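Local coordinates for SusD superfamily protein (Parabacteroides distasonis, PDB 3OTN) that probably binds nutrient carbohydrates at the cell surface as a SusD-type protein of the bacterial outer membrane, at residues D81-C86 with G134-I139; E49-K54 with L70-R75; A21-A26 with T182-M187. All coordinates share one frame; numbering follows the deposited sequence.

Contact 1: D81-C86 with G134-I139; sequences DWWQDC and GDVPKI. With ACT (acetate ion), chain E.
Trp83, on the helical segment 81-86, faces Val136 across a gap of 9.6 Å between their CA atoms, the nearest backbone approach of the two segments, and the indole bridges it to the irregular chain 134-139. The contact belongs to the helical, TPR-like part of the SusD fold: helix 79-100 is packed against the loop that leaves helix 108-133, where Gly134 breaks the helix with a positive phi of 84°. The Trp83 side chain swings CG anti to the backbone N (chi1 -174°), and this carries the six-membered ring out to the loop. Trp83 CZ3 lies 3.8 Å from Val136 CG1, the methyl that stands anti to the carbonyl carbon, and the two side chains run past each other in opposite senses. Beside it, Trp83 CH2 comes within 3.7 Å of Pro137 CD, with the indole and the proline crossing at nearly a right angle. Both aliphatic groups approach the ring obliquely; the join between the segments is an apolar one and is buried. Phe133, at the end of helix 108-133, meets the Trp83 ring edge-to-face, while Val136 also leans on Val130 of that helix and on Ile159 of helix 156-172, which ties three helices to the loop. The pyrrole edge of the indole does polar work instead. An acetate ion, probably from the crystallisation liquor, turns its methyl to Pro137 and Ile139, with CH3 3.5 Å from Ile139 CD1. Its O lies in the indole plane and accepts a bent hydrogen bond from Trp83 NE1, 3.0 Å long with an N-H...O angle of 139°.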
# COMPACT_ATOMS: atom_id res chain seq x y z
N ASP A 81 -5.14 -13.12 -7.47
CA ASP A 81 -3.83 -13.16 -6.80
C ASP A 81 -3.96 -12.62 -5.38
O ASP A 81 -3.41 -13.19 -4.44
CB ASP A 81 -2.81 -12.32 -7.59
CG ASP A 81 -2.74 -12.73 -9.06
OD1 ASP A 81 -1.98 -13.66 -9.36
OD2 ASP A 81 -3.52 -12.20 -9.88
N TRP A 82 -4.70 -11.53 -5.24
CA TRP A 82 -4.91 -10.92 -3.96
C TRP A 82 -5.67 -11.84 -3.03
O TRP A 82 -5.26 -12.00 -1.89
CB TRP A 82 -5.62 -9.57 -4.05
CG TRP A 82 -4.74 -8.41 -4.36
CD1 TRP A 82 -4.54 -7.83 -5.57
CD2 TRP A 82 -3.99 -7.65 -3.42
NE1 TRP A 82 -3.68 -6.76 -5.46
CE2 TRP A 82 -3.32 -6.63 -4.14
CE3 TRP A 82 -3.79 -7.75 -2.05
CZ2 TRP A 82 -2.50 -5.69 -3.52
CZ3 TRP A 82 -2.94 -6.82 -1.43
CH2 TRP A 82 -2.33 -5.79 -2.17
N TRP A 83 -6.75 -12.45 -3.52
CA TRP A 83 -7.54 -13.37 -2.68
C TRP A 83 -6.75 -14.62 -2.27
O TRP A 83 -6.67 -14.95 -1.12
CB TRP A 83 -8.80 -13.80 -3.43
CG TRP A 83 -9.75 -14.63 -2.64
CD1 TRP A 83 -9.71 -15.98 -2.47
CD2 TRP A 83 -10.89 -14.16 -1.97
NE1 TRP A 83 -10.77 -16.39 -1.70
CE2 TRP A 83 -11.52 -15.30 -1.36
CE3 TRP A 83 -11.46 -12.90 -1.78
CZ2 TRP A 83 -12.68 -15.19 -0.60
CZ3 TRP A 83 -12.63 -12.79 -1.00
CH2 TRP A 83 -13.24 -13.93 -0.44
N GLN A 84 -6.19 -15.31 -3.24
CA GLN A 84 -5.50 -16.58 -2.99
C GLN A 84 -4.27 -16.39 -2.10
O GLN A 84 -4.06 -17.18 -1.17
CB GLN A 84 -5.10 -17.25 -4.30
CG GLN A 84 -6.26 -17.69 -5.13
CD GLN A 84 -5.86 -18.27 -6.49
OE1 GLN A 84 -4.67 -18.40 -6.82
NE2 GLN A 84 -6.86 -18.64 -7.28
N ASP A 85 -3.48 -15.34 -2.34
CA ASP A 85 -2.24 -15.18 -1.56
C ASP A 85 -2.49 -14.66 -0.18
O ASP A 85 -1.80 -15.08 0.72
CB ASP A 85 -1.25 -14.23 -2.22
CG ASP A 85 -0.61 -14.80 -3.47
OD1 ASP A 85 -0.82 -15.99 -3.83
OD2 ASP A 85 0.09 -14.02 -4.12
N CYS A 86 -3.44 -13.72 -0.00
CA CYS A 86 -3.84 -13.32 1.34
C CYS A 86 -4.34 -14.51 2.14
O CYS A 86 -3.92 -14.72 3.28
CB CYS A 86 -4.88 -12.18 1.34
SG CYS A 86 -4.12 -10.56 0.91
N GLY A 134 -14.52 -6.45 0.93
CA GLY A 134 -15.65 -6.29 1.84
C GLY A 134 -15.77 -7.52 2.72
O GLY A 134 -14.79 -7.94 3.31
N ASP A 135 -16.97 -8.08 2.82
CA ASP A 135 -17.19 -9.29 3.62
C ASP A 135 -16.30 -10.42 3.07
O ASP A 135 -16.24 -10.59 1.87
CB ASP A 135 -18.65 -9.73 3.52
CG ASP A 135 -19.63 -8.79 4.23
OD1 ASP A 135 -19.24 -7.75 4.78
OD2 ASP A 135 -20.84 -9.10 4.20
N VAL A 136 -15.63 -11.14 3.94
CA VAL A 136 -14.76 -12.27 3.55
C VAL A 136 -14.85 -13.36 4.59
O VAL A 136 -15.29 -13.08 5.74
CB VAL A 136 -13.30 -11.83 3.36
CG1 VAL A 136 -13.20 -10.85 2.21
CG2 VAL A 136 -12.73 -11.24 4.67
N PRO A 137 -14.49 -14.61 4.22
CA PRO A 137 -14.50 -15.69 5.21
C PRO A 137 -13.64 -15.42 6.44
O PRO A 137 -12.53 -14.94 6.33
CB PRO A 137 -13.95 -16.88 4.42
CG PRO A 137 -14.39 -16.60 3.02
CD PRO A 137 -14.27 -15.14 2.86
N LYS A 138 -14.21 -15.74 7.59
CA LYS A 138 -13.62 -15.53 8.89
C LYS A 138 -12.97 -16.84 9.33
O LYS A 138 -13.64 -17.72 9.86
CB LYS A 138 -14.73 -15.13 9.86
CG LYS A 138 -14.29 -14.82 11.29
CD LYS A 138 -15.43 -14.17 12.08
CE LYS A 138 -16.53 -15.10 12.39
NZ LYS A 138 -17.55 -14.45 13.27
N ILE A 139 -11.65 -16.95 9.11
CA ILE A 139 -10.88 -18.18 9.30
C ILE A 139 -9.67 -17.92 10.20
O ILE A 139 -8.75 -17.18 9.82
CB ILE A 139 -10.38 -18.74 7.95
CG1 ILE A 139 -11.55 -19.06 7.02
CG2 ILE A 139 -9.57 -20.03 8.15
CD1 ILE A 139 -11.13 -19.36 5.60
C ACT E . -11.18 -18.72 1.01
O ACT E . -12.00 -18.42 0.10
OXT ACT E . -10.22 -19.52 0.79
CH3 ACT E . -11.34 -18.12 2.35

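Contact 2: E49-K54 with L70-R75; sequences EYMTGK and LLVSDR. With EDO (1,2-ethanediol), chain L.
Met51, a selenomethionine, reaches Leu70 and Val72 from the loop between strands 42-43 and 55-56, and so joins it, within the TPR-like region of the SusD fold, to the Schellman motif that ends helix 64-68, where Leu70 has positive phi. One residue earlier, Tyr50 meets the rings of Tyr64 and Phe67 of that helix. The Met51 chain is folded at both chi2 (-65°) and chi3 (-39°), which brings its end up to segment 70-75. Met51 CE touches Leu70 CD1 at 3.6 Å, the two side chains crossing at a slant, and Met51 SE lies a looser 4.3 Å from Val72 CG2. Phe67, which touches both Met51 and Val72, and Trp425 of helix 424-431, which packs on Met51, join this apolar cluster. Next, Thr52 forms an ST turn: its OG1 accepts from Lys54 N at 3.0 Å, across Gly53 with its positive phi. Lys54 ends the segment in a salt bridge to Asp437. Beyond the apolar contact, the backbone of segment 70-75 holds an ethanediol, probably from the crystallisation liquor, which donates from O2 to Leu70 O (2.9 Å) and from O1 to Val72 O (2.6 Å).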
# COMPACT_ATOMS: atom_id res chain seq x y z
N GLU A 49 -4.23 1.01 -7.95
CA GLU A 49 -3.99 2.25 -8.68
C GLU A 49 -4.92 2.47 -9.85
O GLU A 49 -5.12 3.62 -10.28
CB GLU A 49 -2.54 2.31 -9.17
CG GLU A 49 -1.50 2.24 -8.01
CD GLU A 49 -1.62 3.38 -7.01
OE1 GLU A 49 -2.00 4.52 -7.39
OE2 GLU A 49 -1.34 3.16 -5.82
N TYR A 50 -5.47 1.40 -10.39
CA TYR A 50 -6.27 1.54 -11.62
C TYR A 50 -7.64 2.16 -11.47
O TYR A 50 -8.19 2.61 -12.48
CB TYR A 50 -6.35 0.23 -12.38
CG TYR A 50 -5.14 -0.14 -13.23
CD1 TYR A 50 -4.11 0.76 -13.53
CD2 TYR A 50 -5.09 -1.40 -13.83
CE1 TYR A 50 -3.08 0.40 -14.39
CE2 TYR A 50 -4.05 -1.76 -14.66
CZ TYR A 50 -3.05 -0.87 -14.92
OH TYR A 50 -2.04 -1.27 -15.79
N MSE A 51 -8.17 2.28 -10.25
CA MSE A 51 -9.48 2.89 -10.09
C MSE A 51 -9.45 4.31 -9.55
O MSE A 51 -10.49 4.93 -9.49
CB MSE A 51 -10.42 2.05 -9.24
CG MSE A 51 -10.79 0.71 -9.87
SE MSE A 51 -11.81 0.90 -11.52
CE MSE A 51 -12.97 2.34 -11.23
N THR A 52 -8.27 4.84 -9.22
CA THR A 52 -8.18 6.19 -8.71
C THR A 52 -8.55 7.24 -9.73
O THR A 52 -8.91 8.34 -9.34
CB THR A 52 -6.77 6.58 -8.19
OG1 THR A 52 -5.86 6.64 -9.28
CG2 THR A 52 -6.26 5.60 -7.14
N GLY A 53 -8.42 6.92 -11.02
CA GLY A 53 -8.54 7.91 -12.08
C GLY A 53 -7.31 8.79 -12.28
O GLY A 53 -7.34 9.73 -13.10
N LYS A 54 -6.21 8.48 -11.58
CA LYS A 54 -4.96 9.22 -11.66
C LYS A 54 -3.83 8.45 -12.36
O LYS A 54 -2.69 8.93 -12.40
CB LYS A 54 -4.44 9.58 -10.27
CG LYS A 54 -5.44 10.10 -9.28
CD LYS A 54 -6.05 11.38 -9.64
CE LYS A 54 -6.78 11.98 -8.43
NZ LYS A 54 -7.90 12.84 -8.93
N LEU A 70 -15.12 1.08 -16.57
CA LEU A 70 -16.06 0.66 -15.53
C LEU A 70 -16.77 -0.65 -15.94
O LEU A 70 -18.00 -0.75 -15.88
CB LEU A 70 -17.03 1.79 -15.19
CG LEU A 70 -16.76 2.54 -13.88
CD1 LEU A 70 -15.37 3.09 -13.78
CD2 LEU A 70 -17.80 3.65 -13.74
N LEU A 71 -15.97 -1.61 -16.39
CA LEU A 71 -16.43 -2.96 -16.74
C LEU A 71 -15.66 -4.05 -15.99
O LEU A 71 -15.61 -5.18 -16.43
CB LEU A 71 -16.26 -3.20 -18.24
CG LEU A 71 -17.02 -2.28 -19.17
CD1 LEU A 71 -16.77 -2.74 -20.61
CD2 LEU A 71 -18.51 -2.31 -18.81
N VAL A 72 -15.07 -3.70 -14.87
CA VAL A 72 -14.47 -4.65 -13.96
C VAL A 72 -15.51 -5.75 -13.63
O VAL A 72 -16.71 -5.46 -13.43
CB VAL A 72 -13.92 -3.93 -12.71
CG1 VAL A 72 -13.48 -4.92 -11.61
CG2 VAL A 72 -12.73 -3.04 -13.11
N SER A 73 -15.04 -7.00 -13.65
CA SER A 73 -15.91 -8.17 -13.48
C SER A 73 -15.21 -9.21 -12.61
O SER A 73 -14.03 -9.03 -12.22
CB SER A 73 -16.26 -8.80 -14.83
OG SER A 73 -15.18 -9.55 -15.36
N ASP A 74 -15.92 -10.30 -12.33
CA ASP A 74 -15.33 -11.41 -11.57
C ASP A 74 -14.19 -12.11 -12.33
O ASP A 74 -13.48 -12.91 -11.75
CB ASP A 74 -16.41 -12.41 -11.12
CG ASP A 74 -17.23 -12.95 -12.25
OD1 ASP A 74 -16.88 -12.72 -13.45
OD2 ASP A 74 -18.26 -13.59 -11.93
N ARG A 75 -14.03 -11.83 -13.62
CA ARG A 75 -12.90 -12.31 -14.43
C ARG A 75 -11.74 -11.30 -14.56
O ARG A 75 -10.74 -11.60 -15.20
CB ARG A 75 -13.38 -12.66 -15.84
CG ARG A 75 -14.20 -13.90 -15.90
CD ARG A 75 -14.77 -14.07 -17.31
NE ARG A 75 -15.61 -15.24 -17.37
CZ ARG A 75 -15.18 -16.50 -17.47
NH1 ARG A 75 -13.88 -16.78 -17.58
NH2 ARG A 75 -16.06 -17.48 -17.52
C1 EDO L . -19.13 -3.34 -12.90
O1 EDO L . -17.81 -3.06 -13.36
C2 EDO L . -20.10 -3.12 -14.03
O2 EDO L . -20.15 -1.71 -14.24

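Contact 3: A21-A26 with T182-M187; sequences ALTNSA and TGRVSM. With ACT (acetate ion), chain G; EDO (1,2-ethanediol), chain T.
Asn24 and Arg184 meet through torsions that send both side chains into the gap between their segments. The amide carbon CG of Asn24 sits beside the backbone N and anti to the carbonyl carbon (chi1 -74°), while the Arg184 chain bends at chi3 (69°) and presents the end of its guanidinium. Helix 15-25, at the start of the helical TPR-like region of this SusD-family protein, is thereby tied to the loop that leads into helix 187-202, whose N-cap is Ser186. The grip is end-on and converges on one atom. Arg184 NH1 donates to Asn24 OD1 over 2.8 Å, in the carbonyl plane and on a lone pair; Arg184 NH2 donates to the same oxygen over 3.0 Å, tilted from that plane. OD1 lies in the guanidinium plane, although the amide itself is turned 58° against it. At the guanidinium edge, Thr23 CG2 also packs 3.8 Å from Arg184 NH2, while Thr23 OG1 bonds back to Ala19 O within its own helix. On the other branch of the amide, Asn24 ND2 donates to an acetate O at 3.2 Å; the acetate probably comes from the crystallisation liquor. Replacing Asn24 with an alanine would probably leave Arg184 NH1 and NH2 without this shared acceptor and the guanidinium less firmly fixed, with one mooring of the loop to helix 15-25 lost. Glu117 of helix 108-133 forms a salt bridge with Arg184 NH2. The arginine thus spans two helices, its charge probably balanced largely by Glu117, while the neutral amide oxygen supplies direction and is likely to be polarised by the paired donors.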
# COMPACT_ATOMS: atom_id res chain seq x y z
N ALA A 21 11.31 -20.67 11.93
CA ALA A 21 10.79 -21.10 10.63
C ALA A 21 9.26 -20.94 10.57
O ALA A 21 8.73 -20.41 9.59
CB ALA A 21 11.24 -22.56 10.31
N LEU A 22 8.57 -21.35 11.62
CA LEU A 22 7.10 -21.14 11.70
C LEU A 22 6.77 -19.65 11.61
O LEU A 22 5.89 -19.26 10.85
CB LEU A 22 6.54 -21.67 13.02
CG LEU A 22 6.44 -23.18 13.17
CD1 LEU A 22 6.31 -23.51 14.67
CD2 LEU A 22 5.26 -23.73 12.31
N THR A 23 7.51 -18.83 12.36
CA THR A 23 7.31 -17.36 12.37
C THR A 23 7.58 -16.77 11.01
O THR A 23 6.75 -15.99 10.50
CB THR A 23 8.19 -16.71 13.41
OG1 THR A 23 7.92 -17.35 14.66
CG2 THR A 23 7.95 -15.18 13.51
N ASN A 24 8.69 -17.19 10.40
CA ASN A 24 9.03 -16.73 9.05
C ASN A 24 8.01 -17.12 7.98
O ASN A 24 7.80 -16.39 7.02
CB ASN A 24 10.44 -17.23 8.66
CG ASN A 24 11.58 -16.47 9.38
OD1 ASN A 24 11.41 -15.34 9.85
ND2 ASN A 24 12.77 -17.10 9.45
N SER A 25 7.31 -18.24 8.18
CA SER A 25 6.32 -18.72 7.21
C SER A 25 5.21 -17.66 7.02
O SER A 25 4.63 -17.55 5.94
CB SER A 25 5.74 -20.11 7.62
OG SER A 25 4.78 -20.01 8.69
N ALA A 26 4.97 -16.86 8.06
CA ALA A 26 3.95 -15.80 8.03
C ALA A 26 4.29 -14.66 7.07
O ALA A 26 3.38 -14.01 6.50
CB ALA A 26 3.68 -15.24 9.46
N THR A 182 16.05 -4.68 9.62
CA THR A 182 16.34 -5.83 8.78
C THR A 182 15.10 -6.33 8.07
O THR A 182 15.21 -7.22 7.28
CB THR A 182 16.93 -7.01 9.59
OG1 THR A 182 15.94 -7.52 10.47
CG2 THR A 182 18.18 -6.56 10.38
N GLY A 183 13.93 -5.78 8.36
CA GLY A 183 12.72 -6.16 7.66
C GLY A 183 11.71 -6.89 8.54
O GLY A 183 10.61 -7.13 8.08
N ARG A 184 12.04 -7.19 9.79
CA ARG A 184 11.09 -7.96 10.65
C ARG A 184 9.99 -7.03 11.17
O ARG A 184 10.17 -5.80 11.18
CB ARG A 184 11.82 -8.62 11.80
CG ARG A 184 12.92 -9.57 11.28
CD ARG A 184 13.29 -10.59 12.27
NE ARG A 184 12.21 -11.56 12.49
CZ ARG A 184 11.97 -12.66 11.77
NH1 ARG A 184 12.70 -12.99 10.69
NH2 ARG A 184 11.00 -13.47 12.15
N VAL A 185 8.84 -7.61 11.51
CA VAL A 185 7.78 -6.88 12.18
C VAL A 185 8.32 -6.28 13.51
O VAL A 185 9.14 -6.89 14.18
CB VAL A 185 6.58 -7.84 12.46
CG1 VAL A 185 5.53 -7.18 13.32
CG2 VAL A 185 6.01 -8.33 11.11
N SER A 186 7.90 -5.06 13.83
CA SER A 186 8.33 -4.34 15.04
C SER A 186 7.09 -3.72 15.66
O SER A 186 6.05 -3.70 15.03
CB SER A 186 9.28 -3.21 14.64
OG SER A 186 8.63 -2.27 13.77
N MSE A 187 7.22 -3.18 16.86
CA MSE A 187 6.08 -2.49 17.47
C MSE A 187 5.69 -1.28 16.64
O MSE A 187 4.50 -0.93 16.57
CB MSE A 187 6.37 -2.09 18.91
CG MSE A 187 5.13 -1.69 19.64
SE MSE A 187 4.13 -3.31 19.96
CE MSE A 187 5.23 -4.06 21.37
C ACT G . 13.82 -19.85 7.63
O ACT G . 13.76 -20.08 8.87
OXT ACT G . 12.74 -19.62 7.03
CH3 ACT G . 15.15 -19.82 6.91
C1 EDO T . 12.45 -12.63 6.48
O1 EDO T . 11.42 -13.52 6.92
C2 EDO T . 11.93 -11.21 6.30
O2 EDO T . 12.65 -10.37 7.18

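All three contacts lie in the helical first half of the chain, yet burial alone does not set their chemistry. Contact 1 is fully buried and rests on apolar packing around one indole; contact 2, partly buried, is also apolar and of nearly the same size, a bent selenomethionine chain against two aliphatic residues; contact 3, partly buried too, relies on charged hydrogen bonds. Helix 108-133 connects contacts 1 and 3, since it flanks both, and helix 79-100 carries one segment of contact 1 and packs beside contact 3. Contacts 2 and 3 lie on opposite sides of the chain's centre, with their own centres about 33 Å apart.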